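Local structure of yeast Cdc13 OB4 (Candida glabrata, 3RMH) at residues D13-S17 and K50-E54; L19-L25 and I114-S118; N97-R101 and Q130-R134. The protein forms dimers through this C-terminal OB4 domain of the yeast telomere protein Cdc13, and the full-length protein probably binds DNA. The protein carries 2 engineered substitutions. All blocks are in the same frame, centred on the assembly; numbering follows the deposited sequence.

All three contacts hold one further element against the same curled sheet of the OB fold. Contacts 1 and 2 are partly buried, use adjoining pieces of chain around helix 16-19, and bring them to strands 46-52 and 115-119. Contact 3 lies at the surface, where helix 124-134 meets strand 99-108, the sheet neighbour of strand 115-119; contacts 2 and 3 are on opposite sides of the chain's centre. The chemistry follows the place: contact 1 combines two hydrogen bonds of an asparagine amide with isoleucine packing, contact 2 is apolar round one water, and contact 3 is polar and charged. The second subunit reaches many residues of contact 2, one of contact 1 and none of contact 3.

Contact 1 (D13-S17 and K50-E54); sequences DHNIS and KVVNE
The side-chain amide of N53 faces the backbone between H14 and I16 and uses both of its polar atoms there. OD1 accepts from I16 N at 3.3 Å, in the plane of its own carbonyl and nearly straight at the hydrogen. The ND2 bond to H14 O, at 3.2 Å, is more bent: the donor stands above the peptide carbonyl plane, and the acceptor is a little tilted from the amide. CB of N53 already points at the other segment, and CG, anti to the carbonyl carbon (chi1 -68°), continues that way.

H14 puts the edge of its imidazole near ND2, ring and amide planes 74° apart; its ND1 is bonded elsewhere, to E12 O. I16 and N53 run past each other in opposite directions, which brings I16 CB to 3.5 Å from OD1. This is where helix 16-19 starts beside the end of strand 46-52 in the OB-fold sheet. N15 is the N-cap, its OD1 taking Q18 N, while N53 serves the first N-H of the helix from outside it.

Further along I16, CD1 rests 3.5 Å from V51 O, 3.9 Å from V52 CA and also 3.9 Å from V51 CG2. The same isoleucine touches L68 of strand 68-73, and V51 packs on L68 as well and on V34 of strand 28-42.

Contact 2 (L19-L25 and I114-S118); sequences LNHLQHL and IIRWS
W117 turns the benzo edge of its indole toward L19 and L22. From CB, which points at the loop, CG lies beside the backbone N (chi1 -71°) and the ring extends to L19 and L22, crossing their side chains at about a right angle. NE1 on the five-membered ring gives a weak bond to a water at 3.3 Å. Past CE2, which also faces L19 O, CZ2 has that backbone oxygen only 3.4 Å away, near the ring plane, and L19 CB at 3.9 Å. At the tip, CH2 meets L19 CD2 at 3.9 Å and L22 CD1 at 4.1 Å. Away from this loop the indole meets the ring of Y30 and packs on V104 and L68, residues of three strands of the OB-fold sheet.

L19 to L22 is a type I turn, closed by L22 N to L19 O, and the water donates to L19 O and, at 2.8 Å, to L22 O. Two residues back along the chain, I115 points its CD1 at the loop backbone, 3.4 Å from Q23 O, while its CG1 lies 4.0 Å from L25 CD2. At the tip of the turn, H21 NE2 bonds H21 NE2 of the second subunit.

No direct hydrogen bond joins the two segments: between them there is apolar packing and one water, bonded only weakly to NE1, and L19 O, which abuts the indole edge, has two hydrogen-bond donors, L22 N and that water.

Contact 3 (N97-R101 and Q130-R134); sequences NETSR and QRMFR
Q130 and R134, one helical turn apart, reach R101 and E98 by different torsions. Q130 is extended beyond CG (chi2 -172°), which carries its amide straight out to the strand; R134 bends at its third torsion (55°), which turns one face of its guanidinium to E98.

The Q130 amide meets the backbone of R101 with both polar atoms. OE1 accepts from R101 N at a short 2.6 Å, and NE2 gives to R101 O at 2.9 Å; both bonds are nearly straight and each lies in the carbonyl plane, on a lone pair. The single amide thus answers both the N-H and the C=O of R101, as the backbone of a residue on a neighbouring antiparallel strand does, and the pair of bonds fixes its rotation. NE2 also bonds E126 OE1, one turn earlier in the helix. In this way the C-terminal helix 124-134 of the OB4 domain is fastened to strand 99-108, whose S100 pairs in turn with V34 of strand 28-42.

E98 lies over one face of the R134 guanidinium, with carboxylate and guanidinium planes only 2° apart. CB sits 3.4 Å from NH2, and OE1 is 3.2 Å from NH1, a salt bridge of charges alone, because the oxygen stands well out of the guanidinium plane and no N-H points at it. In that plane, NE gives instead to a water at 2.9 Å, which donates to T99 O at 2.7 Å.

Contact 1 (D13-S17 and K50-E54)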
loop_
_atom_site.group_PDB
_atom_site.type_symbol
_atom_site.label_atom_id
_atom_site.label_comp_id
_atom_site.label_asym_id
_atom_site.label_seq_id
_atom_site.Cartn_x
_atom_site.Cartn_y
_atom_site.Cartn_z
ATOM N N ASP B 13 2.569 17.312 13.080
ATOM C CA ASP B 13 1.610 16.211 13.166
ATOM C C ASP B 13 2.237 14.954 12.575
ATOM O O ASP B 13 2.899 15.015 11.533
ATOM C CB ASP B 13 0.324 16.546 12.410
ATOM C CG ASP B 13 -0.408 17.729 13.001
ATOM O OD1 ASP B 13 -1.362 17.511 13.777
ATOM O OD2 ASP B 13 -0.032 18.879 12.688
ATOM N N HIS B 14 2.032 13.814 13.224
ATOM C CA HIS B 14 2.701 12.599 12.775
ATOM C C HIS B 14 1.924 11.303 13.006
ATOM O O HIS B 14 2.432 10.220 12.716
ATOM C CB HIS B 14 4.087 12.490 13.415
ATOM C CG HIS B 14 4.068 12.571 14.914
ATOM N ND1 HIS B 14 4.093 13.769 15.590
ATOM C CD2 HIS B 14 4.035 11.605 15.854
ATOM C CE1 HIS B 14 4.071 13.540 16.892
ATOM N NE2 HIS B 14 4.037 12.227 17.079
ATOM N N ASN B 15 0.708 11.386 13.530
ATOM C CA ASN B 15 -0.057 10.166 13.686
ATOM C C ASN B 15 -0.339 9.613 12.293
ATOM O O ASN B 15 -1.158 10.155 11.561
ATOM C CB ASN B 15 -1.349 10.415 14.461
ATOM C CG ASN B 15 -2.100 9.131 14.767
ATOM O OD1 ASN B 15 -2.159 8.222 13.942
ATOM N ND2 ASN B 15 -2.675 9.052 15.962
ATOM N N ILE B 16 0.361 8.542 11.935
ATOM C CA ILE B 16 0.266 7.963 10.598
ATOM C C ILE B 16 -1.144 7.476 10.296
ATOM O O ILE B 16 -1.645 7.664 9.183
ATOM C CB ILE B 16 1.296 6.831 10.422
ATOM C CG1 ILE B 16 2.637 7.425 9.992
ATOM C CG2 ILE B 16 0.809 5.791 9.408
ATOM C CD1 ILE B 16 3.762 6.401 9.939
ATOM N N SER B 17 -1.788 6.868 11.287
ATOM C CA SER B 17 -3.179 6.449 11.148
ATOM C C SER B 17 -4.070 7.624 10.742
ATOM O O SER B 17 -4.968 7.479 9.907
ATOM C CB SER B 17 -3.688 5.847 12.456
ATOM O OG SER B 17 -5.097 5.683 12.411
ATOM N N LYS B 50 7.834 1.758 3.261
ATOM C CA LYS B 50 6.798 1.676 4.289
ATOM C C LYS B 50 7.365 2.095 5.644
ATOM O O LYS B 50 8.415 1.610 6.051
ATOM C CB LYS B 50 6.222 0.254 4.382
ATOM C CG LYS B 50 5.421 -0.176 3.125
ATOM C CD LYS B 50 4.658 -1.480 3.350
ATOM C CE LYS B 50 3.896 -1.924 2.094
ATOM N NZ LYS B 50 4.812 -2.447 1.034
ATOM N N VAL B 51 6.664 2.992 6.328
ATOM C CA VAL B 51 7.117 3.498 7.625
ATOM C C VAL B 51 6.019 3.416 8.677
ATOM O O VAL B 51 4.827 3.482 8.354
ATOM C CB VAL B 51 7.619 4.968 7.528
ATOM C CG1 VAL B 51 8.723 5.102 6.483
ATOM C CG2 VAL B 51 6.460 5.928 7.196
ATOM N N VAL B 52 6.445 3.270 9.928
ATOM C CA VAL B 52 5.572 3.185 11.102
ATOM C C VAL B 52 6.119 4.060 12.232
ATOM O O VAL B 52 7.315 4.336 12.276
ATOM C CB VAL B 52 5.452 1.733 11.610
ATOM C CG1 VAL B 52 4.964 0.831 10.487
ATOM C CG2 VAL B 52 6.803 1.230 12.168
ATOM N N ASN B 53 5.252 4.497 13.143
ATOM C CA ASN B 53 5.691 5.315 14.264
ATOM C C ASN B 53 6.461 4.488 15.310
ATOM O O ASN B 53 7.428 4.968 15.897
ATOM C CB ASN B 53 4.510 6.066 14.907
ATOM C CG ASN B 53 3.913 7.153 13.995
ATOM O OD1 ASN B 53 2.734 7.100 13.640
ATOM N ND2 ASN B 53 4.720 8.145 13.636
ATOM N N GLU B 54 6.033 3.246 15.533
ATOM C CA GLU B 54 6.685 2.353 16.504
ATOM C C GLU B 54 6.805 0.933 15.955
ATOM O O GLU B 54 5.909 0.451 15.266
ATOM C CB GLU B 54 5.878 2.314 17.801
ATOM C CG GLU B 54 5.782 3.640 18.516
ATOM C CD GLU B 54 7.096 4.052 19.155
ATOM O OE1 GLU B 54 7.887 3.152 19.526
ATOM O OE2 GLU B 54 7.337 5.275 19.281
#

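Contact 2 (L19-L25 and I114-S118)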
loop_
_atom_site.group_PDB
_atom_site.type_symbol
_atom_site.label_atom_id
_atom_site.label_comp_id
_atom_site.label_asym_id
_atom_site.label_seq_id
_atom_site.Cartn_x
_atom_site.Cartn_y
_atom_site.Cartn_z
ATOM N N LEU B 19 -2.985 10.359 9.187
ATOM C CA LEU B 19 -2.561 10.807 7.869
ATOM C C LEU B 19 -3.200 9.954 6.781
ATOM O O LEU B 19 -3.576 10.462 5.722
ATOM C CB LEU B 19 -1.041 10.748 7.742
ATOM C CG LEU B 19 -0.232 11.694 8.639
ATOM C CD1 LEU B 19 1.247 11.531 8.372
ATOM C CD2 LEU B 19 -0.658 13.132 8.383
ATOM N N ASN B 20 -3.319 8.655 7.043
ATOM C CA ASN B 20 -3.908 7.740 6.059
ATOM C C ASN B 20 -5.388 7.963 5.843
ATOM O O ASN B 20 -5.959 7.460 4.875
ATOM C CB ASN B 20 -3.670 6.279 6.453
ATOM C CG ASN B 20 -2.303 5.792 6.041
ATOM O OD1 ASN B 20 -1.796 6.165 4.980
ATOM N ND2 ASN B 20 -1.693 4.957 6.882
ATOM N N HIS B 21 -6.015 8.701 6.749
ATOM C CA HIS B 21 -7.450 8.971 6.615
ATOM C C HIS B 21 -7.758 10.279 5.894
ATOM O O HIS B 21 -8.903 10.512 5.492
ATOM C CB HIS B 21 -8.149 8.932 7.974
ATOM C CG HIS B 21 -8.503 7.544 8.419
ATOM N ND1 HIS B 21 -9.740 6.996 8.207
ATOM C CD2 HIS B 21 -7.750 6.592 9.027
ATOM C CE1 HIS B 21 -9.752 5.755 8.686
ATOM N NE2 HIS B 21 -8.569 5.493 9.184
ATOM N N LEU B 22 -6.749 11.129 5.731
ATOM C CA LEU B 22 -6.968 12.444 5.117
ATOM C C LEU B 22 -7.511 12.283 3.700
ATOM O O LEU B 22 -6.817 11.788 2.808
ATOM C CB LEU B 22 -5.681 13.269 5.108
ATOM C CG LEU B 22 -5.191 13.814 6.452
ATOM C CD1 LEU B 22 -3.802 14.407 6.290
ATOM C CD2 LEU B 22 -6.148 14.857 7.019
ATOM N N GLN B 23 -8.758 12.705 3.519
ATOM C CA GLN B 23 -9.502 12.527 2.276
ATOM C C GLN B 23 -9.169 13.586 1.229
ATOM O O GLN B 23 -9.196 13.322 0.028
ATOM C CB GLN B 23 -11.002 12.578 2.574
ATOM C CG GLN B 23 -11.885 12.357 1.356
ATOM C CD GLN B 23 -12.783 11.142 1.504
ATOM O OE1 GLN B 23 -13.071 10.702 2.618
ATOM N NE2 GLN B 23 -13.228 10.591 0.378
ATOM N N HIS B 24 -8.857 14.788 1.685
ATOM C CA HIS B 24 -8.618 15.885 0.759
ATOM C C HIS B 24 -7.148 16.260 0.761
ATOM O O HIS B 24 -6.469 16.137 1.782
ATOM C CB HIS B 24 -9.473 17.096 1.139
ATOM C CG HIS B 24 -9.162 17.647 2.495
ATOM N ND1 HIS B 24 -9.182 16.876 3.637
ATOM C CD2 HIS B 24 -8.823 18.899 2.894
ATOM C CE1 HIS B 24 -8.865 17.625 4.680
ATOM N NE2 HIS B 24 -8.645 18.854 4.256
ATOM N N LEU B 25 -6.656 16.712 -0.387
ATOM C CA LEU B 25 -5.300 17.219 -0.468
ATOM C C LEU B 25 -5.143 18.386 0.486
ATOM O O LEU B 25 -5.844 19.389 0.364
ATOM C CB LEU B 25 -4.984 17.688 -1.886
ATOM C CG LEU B 25 -4.936 16.600 -2.947
ATOM C CD1 LEU B 25 -4.417 17.185 -4.245
ATOM C CD2 LEU B 25 -4.052 15.458 -2.474
ATOM N N ILE B 114 -6.060 8.231 -6.460
ATOM C CA ILE B 114 -5.536 7.713 -5.207
ATOM C C ILE B 114 -4.549 8.725 -4.635
ATOM O O ILE B 114 -3.707 9.267 -5.349
ATOM C CB ILE B 114 -4.812 6.369 -5.418
ATOM C CG1 ILE B 114 -5.772 5.335 -6.025
ATOM C CG2 ILE B 114 -4.219 5.863 -4.106
ATOM C CD1 ILE B 114 -5.235 3.912 -6.016
ATOM N N ILE B 115 -4.656 8.999 -3.344
ATOM C CA ILE B 115 -3.680 9.897 -2.740
ATOM C C ILE B 115 -2.423 9.091 -2.424
ATOM O O ILE B 115 -2.502 8.009 -1.851
ATOM C CB ILE B 115 -4.230 10.569 -1.471
ATOM C CG1 ILE B 115 -5.220 11.665 -1.863
ATOM C CG2 ILE B 115 -3.082 11.173 -0.634
ATOM C CD1 ILE B 115 -6.050 12.181 -0.709
ATOM N N ARG B 116 -1.266 9.599 -2.826
ATOM C CA ARG B 116 -0.016 8.940 -2.453
ATOM C C ARG B 116 0.879 9.921 -1.718
ATOM O O ARG B 116 1.000 11.073 -2.121
ATOM C CB ARG B 116 0.708 8.384 -3.683
ATOM C CG ARG B 116 0.001 7.199 -4.331
ATOM C CD ARG B 116 0.702 6.766 -5.607
ATOM N NE ARG B 116 0.021 5.642 -6.255
ATOM C CZ ARG B 116 -1.075 5.761 -7.002
ATOM N NH1 ARG B 116 -1.629 6.952 -7.183
ATOM N NH2 ARG B 116 -1.629 4.689 -7.557
ATOM N N TRP B 117 1.496 9.453 -0.641
ATOM C CA TRP B 117 2.425 10.255 0.139
ATOM C C TRP B 117 3.814 10.173 -0.491
ATOM O O TRP B 117 4.245 9.111 -0.963
ATOM C CB TRP B 117 2.440 9.757 1.596
ATOM C CG TRP B 117 1.152 10.107 2.279
ATOM C CD1 TRP B 117 -0.006 9.369 2.292
ATOM C CD2 TRP B 117 0.867 11.323 2.999
ATOM N NE1 TRP B 117 -0.986 10.047 2.996
ATOM C CE2 TRP B 117 -0.487 11.229 3.424
ATOM C CE3 TRP B 117 1.614 12.450 3.316
ATOM C CZ2 TRP B 117 -1.082 12.252 4.180
ATOM C CZ3 TRP B 117 1.007 13.461 4.047
ATOM C CH2 TRP B 117 -0.321 13.352 4.482
ATOM N N SER B 118 4.516 11.296 -0.491
ATOM C CA SER B 118 5.788 11.396 -1.186
ATOM C C SER B 118 6.712 12.225 -0.311
ATOM O O SER B 118 6.240 13.099 0.401
ATOM C CB SER B 118 5.561 12.118 -2.517
ATOM O OG SER B 118 6.603 11.855 -3.432
HETATM O O HOH W 1 -4.162 10.899 2.889
#

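Contact 3 (N97-R101 and Q130-R134)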
loop_
_atom_site.group_PDB
_atom_site.type_symbol
_atom_site.label_atom_id
_atom_site.label_comp_id
_atom_site.label_asym_id
_atom_site.label_seq_id
_atom_site.Cartn_x
_atom_site.Cartn_y
_atom_site.Cartn_z
ATOM N N ASN B 97 14.355 -0.959 10.046
ATOM C CA ASN B 97 14.078 -1.089 11.470
ATOM C C ASN B 97 14.833 -0.089 12.339
ATOM O O ASN B 97 15.136 -0.367 13.499
ATOM C CB ASN B 97 14.344 -2.526 11.919
ATOM C CG ASN B 97 13.563 -3.530 11.101
ATOM O OD1 ASN B 97 12.384 -3.319 10.794
ATOM N ND2 ASN B 97 14.217 -4.618 10.718
ATOM N N GLU B 98 15.149 1.068 11.755
ATOM C CA GLU B 98 15.722 2.202 12.466
ATOM C C GLU B 98 14.917 3.442 12.105
ATOM O O GLU B 98 14.263 3.463 11.063
ATOM C CB GLU B 98 17.179 2.416 12.053
ATOM C CG GLU B 98 18.086 1.186 12.246
ATOM C CD GLU B 98 18.345 0.843 13.708
ATOM O OE1 GLU B 98 18.014 1.656 14.596
ATOM O OE2 GLU B 98 18.884 -0.250 13.969
ATOM N N THR B 99 14.984 4.479 12.932
ATOM C CA THR B 99 14.257 5.725 12.632
ATOM C C THR B 99 15.002 6.627 11.662
ATOM O O THR B 99 16.215 6.776 11.756
ATOM C CB THR B 99 13.981 6.565 13.896
ATOM O OG1 THR B 99 15.223 6.932 14.511
ATOM C CG2 THR B 99 13.142 5.793 14.891
ATOM N N SER B 100 14.256 7.253 10.749
ATOM C CA SER B 100 14.775 8.292 9.878
ATOM C C SER B 100 13.783 9.441 9.942
ATOM O O SER B 100 12.606 9.237 10.225
ATOM C CB SER B 100 14.879 7.797 8.423
ATOM O OG SER B 100 15.897 6.821 8.277
ATOM N N ARG B 101 14.253 10.653 9.694
ATOM C CA ARG B 101 13.350 11.790 9.630
ATOM C C ARG B 101 13.018 12.048 8.179
ATOM O O ARG B 101 13.919 12.187 7.347
ATOM C CB ARG B 101 14.000 13.025 10.247
ATOM C CG ARG B 101 13.126 14.286 10.191
ATOM C CD ARG B 101 13.748 15.399 11.030
ATOM N NE ARG B 101 13.089 16.692 10.847
ATOM C CZ ARG B 101 13.260 17.481 9.789
ATOM N NH1 ARG B 101 14.063 17.110 8.799
ATOM N NH2 ARG B 101 12.624 18.644 9.717
ATOM N N GLN B 130 21.933 10.886 8.331
ATOM C CA GLN B 130 21.110 10.763 9.534
ATOM C C GLN B 130 21.540 9.568 10.369
ATOM O O GLN B 130 21.629 9.657 11.591
ATOM C CB GLN B 130 19.622 10.636 9.198
ATOM C CG GLN B 130 18.960 11.902 8.693
ATOM C CD GLN B 130 17.458 11.722 8.588
ATOM O OE1 GLN B 130 16.850 11.060 9.417
ATOM N NE2 GLN B 130 16.858 12.300 7.567
ATOM N N ARG B 131 21.809 8.448 9.710
ATOM C CA ARG B 131 22.267 7.243 10.428
ATOM C C ARG B 131 23.569 7.474 11.177
ATOM O O ARG B 131 23.759 6.981 12.300
ATOM C CB ARG B 131 22.429 6.084 9.448
ATOM C CG ARG B 131 23.106 4.835 9.993
ATOM C CD ARG B 131 22.949 3.712 8.969
ATOM N NE ARG B 131 23.681 2.493 9.342
ATOM C CZ ARG B 131 24.964 2.272 9.086
ATOM N NH1 ARG B 131 25.706 3.197 8.475
ATOM N NH2 ARG B 131 25.519 1.127 9.472
ATOM N N MET B 132 24.484 8.200 10.553
ATOM C CA MET B 132 25.769 8.506 11.197
ATOM C C MET B 132 25.587 9.327 12.464
ATOM O O MET B 132 26.218 9.050 13.487
ATOM C CB MET B 132 26.686 9.242 10.225
ATOM C CG MET B 132 27.098 8.400 9.049
ATOM S SD MET B 132 27.856 6.871 9.653
ATOM C CE MET B 132 29.306 7.518 10.511
ATOM N N PHE B 133 24.720 10.333 12.401
ATOM C CA PHE B 133 24.435 11.133 13.578
ATOM C C PHE B 133 23.864 10.258 14.680
ATOM O O PHE B 133 24.276 10.353 15.834
ATOM C CB PHE B 133 23.455 12.267 13.277
ATOM C CG PHE B 133 23.115 13.088 14.493
ATOM C CD1 PHE B 133 23.994 14.053 14.961
ATOM C CD2 PHE B 133 21.932 12.876 15.183
ATOM C CE1 PHE B 133 23.692 14.801 16.086
ATOM C CE2 PHE B 133 21.623 13.620 16.306
ATOM C CZ PHE B 133 22.508 14.586 16.758
ATOM N N ARG B 134 22.904 9.412 14.313
ATOM C CA ARG B 134 22.276 8.502 15.263
ATOM C C ARG B 134 23.313 7.591 15.909
ATOM O O ARG B 134 23.282 7.365 17.119
ATOM C CB ARG B 134 21.154 7.697 14.572
ATOM C CG ARG B 134 20.495 6.651 15.444
ATOM C CD ARG B 134 19.209 6.113 14.803
ATOM N NE ARG B 134 19.416 5.599 13.449
ATOM C CZ ARG B 134 20.010 4.440 13.187
ATOM N NH1 ARG B 134 20.456 3.699 14.188
ATOM N NH2 ARG B 134 20.157 4.020 11.934
HETATM O O HOH W 2 18.823 7.395 11.314
#